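Local structure of tRNA (guanine(26)-N(2))-dimethyltransferase (Pyrococcus horikoshii, 2DUL) at residues A33-I45 with K289-K302. The protein probably dimethylates the N(2) atom of guanine 26 in a number of tRNAs, with S-adenosyl-L-methionine as donor of both methyl groups. Residues are numbered along the deposited sequence; the frame is centred on the assembly and turned at random.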
loop_
_atom_site.group_PDB
_atom_site.type_symbol
_atom_site.label_atom_id
_atom_site.label_comp_id
_atom_site.label_asym_id
_atom_site.label_seq_id
_atom_site.Cartn_x
_atom_site.Cartn_y
_atom_site.Cartn_z
ATOM N N ALA A 33 1.084 11.329 -8.209
ATOM C CA ALA A 33 0.141 12.267 -7.616
ATOM C C ALA A 33 -1.102 11.506 -7.155
ATOM O O ALA A 33 -1.725 11.870 -6.157
ATOM C CB ALA A 33 -0.245 13.340 -8.628
ATOM N N LEU A 34 -1.458 10.452 -7.893
ATOM C CA LEU A 34 -2.613 9.623 -7.554
ATOM C C LEU A 34 -2.361 8.946 -6.207
ATOM O O LEU A 34 -3.227 8.929 -5.334
ATOM C CB LEU A 34 -2.836 8.546 -8.626
ATOM C CG LEU A 34 -3.857 7.451 -8.296
ATOM C CD1 LEU A 34 -5.232 8.068 -8.125
ATOM C CD2 LEU A 34 -3.876 6.403 -9.401
ATOM N N ASN A 35 -1.167 8.381 -6.060
ATOM C CA ASN A 35 -0.763 7.709 -4.829
ATOM C C ASN A 35 -0.911 8.678 -3.657
ATOM O O ASN A 35 -1.469 8.329 -2.617
ATOM C CB ASN A 35 0.694 7.239 -4.956
ATOM C CG ASN A 35 1.218 6.567 -3.691
ATOM O OD1 ASN A 35 1.341 7.198 -2.638
ATOM N ND2 ASN A 35 1.537 5.279 -3.795
ATOM N N ARG A 36 -0.421 9.903 -3.832
ATOM C CA ARG A 36 -0.513 10.900 -2.774
ATOM C C ARG A 36 -1.965 11.320 -2.510
ATOM O O ARG A 36 -2.336 11.606 -1.367
ATOM C CB ARG A 36 0.372 12.107 -3.108
ATOM C CG ARG A 36 1.871 11.791 -3.013
ATOM C CD ARG A 36 2.733 13.013 -3.289
ATOM N NE ARG A 36 2.885 13.298 -4.717
ATOM C CZ ARG A 36 3.804 12.747 -5.505
ATOM N NH1 ARG A 36 4.670 11.865 -5.018
ATOM N NH2 ARG A 36 3.871 13.091 -6.785
ATOM N N ASP A 37 -2.795 11.346 -3.553
ATOM C CA ASP A 37 -4.203 11.690 -3.366
ATOM C C ASP A 37 -4.823 10.677 -2.402
ATOM O O ASP A 37 -5.539 11.046 -1.469
ATOM C CB ASP A 37 -4.991 11.614 -4.681
ATOM C CG ASP A 37 -4.874 12.870 -5.530
ATOM O OD1 ASP A 37 -4.601 13.963 -4.984
ATOM O OD2 ASP A 37 -5.085 12.759 -6.756
ATOM N N ILE A 38 -4.553 9.397 -2.655
ATOM C CA ILE A 38 -5.098 8.314 -1.839
ATOM C C ILE A 38 -4.750 8.485 -0.368
ATOM O O ILE A 38 -5.626 8.402 0.497
ATOM C CB ILE A 38 -4.589 6.923 -2.328
ATOM C CG1 ILE A 38 -4.936 6.728 -3.805
ATOM C CG2 ILE A 38 -5.215 5.804 -1.499
ATOM C CD1 ILE A 38 -6.414 6.827 -4.111
ATOM N N VAL A 39 -3.477 8.730 -0.076
ATOM C CA VAL A 39 -3.074 8.901 1.312
ATOM C C VAL A 39 -3.722 10.154 1.913
ATOM O O VAL A 39 -4.133 10.150 3.079
ATOM C CB VAL A 39 -1.515 8.933 1.460
ATOM C CG1 VAL A 39 -0.914 10.046 0.629
ATOM C CG2 VAL A 39 -1.139 9.084 2.926
ATOM N N VAL A 40 -3.836 11.216 1.121
ATOM C CA VAL A 40 -4.470 12.447 1.595
ATOM C C VAL A 40 -5.913 12.140 1.993
ATOM O O VAL A 40 -6.396 12.596 3.035
ATOM C CB VAL A 40 -4.459 13.548 0.498
ATOM C CG1 VAL A 40 -5.487 14.636 0.813
ATOM C CG2 VAL A 40 -3.073 14.168 0.414
ATOM N N VAL A 41 -6.597 11.354 1.166
ATOM C CA VAL A 41 -7.977 10.985 1.452
ATOM C C VAL A 41 -8.051 10.197 2.754
ATOM O O VAL A 41 -8.865 10.494 3.631
ATOM C CB VAL A 41 -8.575 10.131 0.314
ATOM C CG1 VAL A 41 -9.941 9.581 0.733
ATOM C CG2 VAL A 41 -8.715 10.977 -0.945
ATOM N N LEU A 42 -7.181 9.201 2.876
ATOM C CA LEU A 42 -7.141 8.361 4.063
ATOM C C LEU A 42 -6.891 9.164 5.333
ATOM O O LEU A 42 -7.574 8.971 6.340
ATOM C CB LEU A 42 -6.060 7.283 3.913
ATOM C CG LEU A 42 -5.936 6.301 5.084
ATOM C CD1 LEU A 42 -7.275 5.605 5.309
ATOM C CD2 LEU A 42 -4.841 5.280 4.801
ATOM N N LEU A 43 -5.918 10.067 5.287
ATOM C CA LEU A 43 -5.591 10.869 6.456
ATOM C C LEU A 43 -6.751 11.754 6.896
ATOM O O LEU A 43 -6.864 12.091 8.074
ATOM C CB LEU A 43 -4.336 11.714 6.199
ATOM C CG LEU A 43 -3.006 11.078 6.637
ATOM C CD1 LEU A 43 -2.919 9.634 6.181
ATOM C CD2 LEU A 43 -1.850 11.894 6.082
ATOM N N ASN A 44 -7.615 12.122 5.954
ATOM C CA ASN A 44 -8.768 12.952 6.275
ATOM C C ASN A 44 -9.846 12.142 6.982
ATOM O O ASN A 44 -10.833 12.695 7.469
ATOM C CB ASN A 44 -9.323 13.598 5.006
ATOM C CG ASN A 44 -8.678 14.938 4.716
ATOM O OD1 ASN A 44 -8.927 15.915 5.420
ATOM N ND2 ASN A 44 -7.834 14.990 3.689
ATOM N N ILE A 45 -9.647 10.829 7.041
ATOM C CA ILE A 45 -10.580 9.937 7.714
ATOM C C ILE A 45 -9.991 9.544 9.063
ATOM O O ILE A 45 -10.666 9.622 10.089
ATOM C CB ILE A 45 -10.833 8.647 6.893
ATOM C CG1 ILE A 45 -11.450 8.996 5.536
ATOM C CG2 ILE A 45 -11.751 7.706 7.662
ATOM C CD1 ILE A 45 -12.768 9.732 5.631
ATOM N N LYS A 289 -15.907 5.090 3.390
ATOM C CA LYS A 289 -15.783 6.496 3.765
ATOM C C LYS A 289 -14.826 7.234 2.833
ATOM O O LYS A 289 -15.028 8.409 2.529
ATOM C CB LYS A 289 -15.272 6.636 5.200
ATOM C CG LYS A 289 -16.283 6.312 6.285
ATOM C CD LYS A 289 -15.783 6.803 7.637
ATOM C CE LYS A 289 -16.812 6.603 8.740
ATOM N NZ LYS A 289 -17.087 5.165 8.995
ATOM N N MET A 290 -13.777 6.543 2.392
ATOM C CA MET A 290 -12.787 7.137 1.499
ATOM C C MET A 290 -13.393 7.571 0.168
ATOM O O MET A 290 -13.060 8.635 -0.358
ATOM C CB MET A 290 -11.641 6.150 1.252
ATOM C CG MET A 290 -10.722 5.964 2.452
ATOM S SD MET A 290 -9.342 4.847 2.103
ATOM C CE MET A 290 -8.319 5.863 0.993
ATOM N N VAL A 291 -14.279 6.749 -0.384
ATOM C CA VAL A 291 -14.921 7.087 -1.651
ATOM C C VAL A 291 -15.672 8.405 -1.493
ATOM O O VAL A 291 -15.594 9.286 -2.350
ATOM C CB VAL A 291 -15.920 5.990 -2.092
ATOM C CG1 VAL A 291 -16.719 6.465 -3.306
ATOM C CG2 VAL A 291 -15.168 4.715 -2.437
ATOM N N LYS A 292 -16.384 8.532 -0.377
ATOM C CA LYS A 292 -17.172 9.721 -0.079
ATOM C C LYS A 292 -16.278 10.932 0.177
ATOM O O LYS A 292 -16.537 12.026 -0.333
ATOM C CB LYS A 292 -18.065 9.444 1.135
ATOM C CG LYS A 292 -19.107 10.512 1.441
ATOM C CD LYS A 292 -18.523 11.667 2.233
ATOM C CE LYS A 292 -19.618 12.600 2.718
ATOM N NZ LYS A 292 -19.061 13.690 3.569
ATOM N N GLU A 293 -15.228 10.735 0.969
ATOM C CA GLU A 293 -14.303 11.817 1.282
ATOM C C GLU A 293 -13.624 12.306 0.006
ATOM O O GLU A 293 -13.443 13.509 -0.190
ATOM C CB GLU A 293 -13.238 11.340 2.274
ATOM C CG GLU A 293 -12.214 12.412 2.650
ATOM C CD GLU A 293 -12.804 13.521 3.508
ATOM O OE1 GLU A 293 -12.096 14.520 3.769
ATOM O OE2 GLU A 293 -13.971 13.390 3.931
ATOM N N ALA A 294 -13.253 11.368 -0.859
ATOM C CA ALA A 294 -12.590 11.709 -2.110
ATOM C C ALA A 294 -13.491 12.570 -2.989
ATOM O O ALA A 294 -13.024 13.498 -3.651
ATOM C CB ALA A 294 -12.194 10.443 -2.853
ATOM N N GLU A 295 -14.782 12.253 -2.994
ATOM C CA GLU A 295 -15.745 13.001 -3.793
ATOM C C GLU A 295 -15.901 14.445 -3.318
ATOM O O GLU A 295 -16.090 15.351 -4.130
ATOM C CB GLU A 295 -17.108 12.303 -3.766
ATOM C CG GLU A 295 -17.126 10.964 -4.475
ATOM C CD GLU A 295 -18.472 10.279 -4.397
ATOM O OE1 GLU A 295 -18.908 9.949 -3.274
ATOM O OE2 GLU A 295 -19.096 10.076 -5.457
ATOM N N SER A 296 -15.816 14.657 -2.006
ATOM C CA SER A 296 -15.966 15.992 -1.433
ATOM C C SER A 296 -14.645 16.747 -1.287
ATOM O O SER A 296 -14.594 17.801 -0.652
ATOM C CB SER A 296 -16.645 15.903 -0.067
ATOM O OG SER A 296 -15.804 15.255 0.873
ATOM N N LEU A 297 -13.579 16.210 -1.868
ATOM C CA LEU A 297 -12.275 16.859 -1.800
ATOM C C LEU A 297 -11.746 17.205 -3.181
ATOM O O LEU A 297 -12.015 16.505 -4.157
ATOM C CB LEU A 297 -11.247 15.957 -1.108
ATOM C CG LEU A 297 -11.246 15.821 0.414
ATOM C CD1 LEU A 297 -10.182 14.806 0.826
ATOM C CD2 LEU A 297 -10.967 17.173 1.052
ATOM N N SER A 298 -10.996 18.296 -3.259
ATOM C CA SER A 298 -10.387 18.695 -4.516
ATOM C C SER A 298 -9.048 17.967 -4.488
ATOM O O SER A 298 -8.244 18.173 -3.579
ATOM C CB SER A 298 -10.180 20.212 -4.560
ATOM O OG SER A 298 -9.370 20.651 -3.483
ATOM N N LEU A 299 -8.821 17.096 -5.462
ATOM C CA LEU A 299 -7.584 16.328 -5.514
ATOM C C LEU A 299 -6.793 16.632 -6.773
ATOM O O LEU A 299 -7.271 17.339 -7.655
ATOM C CB LEU A 299 -7.902 14.833 -5.450
ATOM C CG LEU A 299 -8.608 14.350 -4.180
ATOM C CD1 LEU A 299 -9.014 12.892 -4.340
ATOM C CD2 LEU A 299 -7.688 14.527 -2.982
ATOM N N ALA A 300 -5.578 16.095 -6.851
ATOM C CA ALA A 300 -4.716 16.311 -8.008
ATOM C C ALA A 300 -5.186 15.499 -9.212
ATOM O O ALA A 300 -5.128 15.965 -10.349
ATOM C CB ALA A 300 -3.281 15.940 -7.661
ATOM N N ARG A 301 -5.643 14.278 -8.950
ATOM C CA ARG A 301 -6.127 13.376 -9.993
ATOM C C ARG A 301 -7.434 12.768 -9.494
ATOM O O ARG A 301 -7.574 11.547 -9.411
ATOM C CB ARG A 301 -5.105 12.263 -10.236
ATOM C CG ARG A 301 -3.687 12.752 -10.496
ATOM C CD ARG A 301 -3.537 13.361 -11.885
ATOM N NE ARG A 301 -2.175 13.832 -12.117
ATOM C CZ ARG A 301 -1.682 14.966 -11.630
ATOM N NH1 ARG A 301 -0.428 15.309 -11.889
ATOM N NH2 ARG A 301 -2.448 15.767 -10.898
ATOM N N LYS A 302 -8.388 13.635 -9.167
ATOM C CA LYS A 302 -9.678 13.212 -8.635
ATOM C C LYS A 302 -10.373 12.106 -9.431
ATOM O O LYS A 302 -10.848 11.125 -8.855
ATOM C CB LYS A 302 -10.605 14.425 -8.502
ATOM C CG LYS A 302 -11.847 14.155 -7.666
ATOM C CD LYS A 302 -12.552 15.442 -7.270
ATOM C CE LYS A 302 -13.731 15.162 -6.349
ATOM N NZ LYS A 302 -14.333 16.416 -5.812
#
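Asp37 turns CG anti to its carbonyl carbon (chi1 -83°), which presents both carboxylate oxygens to the backbone at Ala300 and Arg301. Ala300 N gives a hydrogen bond to Asp37 OD1 at 3.0 Å, meeting it on the syn side and 20° out of the carboxylate plane. Arg301 N bonds to the syn lone pair of Asp37 OD2 at 2.7 Å. Met290 also has CG anti to its carbonyl carbon. Its chain then bends at chi3 and brings Met290 CE to 3.7 Å from Ile38 O. Met290 SD lies 3.9 Å from Leu42 CD1. The Met290 side chain is thus a knob in a hole made by Ile38, Val41, Leu42 and Ile45.

The axes of helical segments 33-45 and 289-295 cross at 107° and come within 9.2 Å at their closest. Helix 33-46 packs against the sheet of the class I-like methyltransferase fold, where Leu42 touches Phe230 of strand 226-235. Residues 296-301 link helix 284-295 to helix 302-314, and Arg301 is the N-cap residue of the latter. Asp37 therefore grips the linker just where the next helix starts. Arg64 of helix 60-68 forms a salt bridge with Asp37 OD1, a second hold on the carboxylate. With an alanine here, the amides of Ala300 and Arg301 would probably lose these acceptors and Arg64 this carboxylate partner.

Val41 splits its two methyls. Val41 CG1 sits 3.4 Å from Met290 O, while CG2 packs on Ala294 CB and Leu299 CD1. Ile45 CD1 rests on Glu293 CB and Lys289 CB. Ala33 CB lies over the centre of one face of the Arg301 guanidinium, 3.7 Å above its plane.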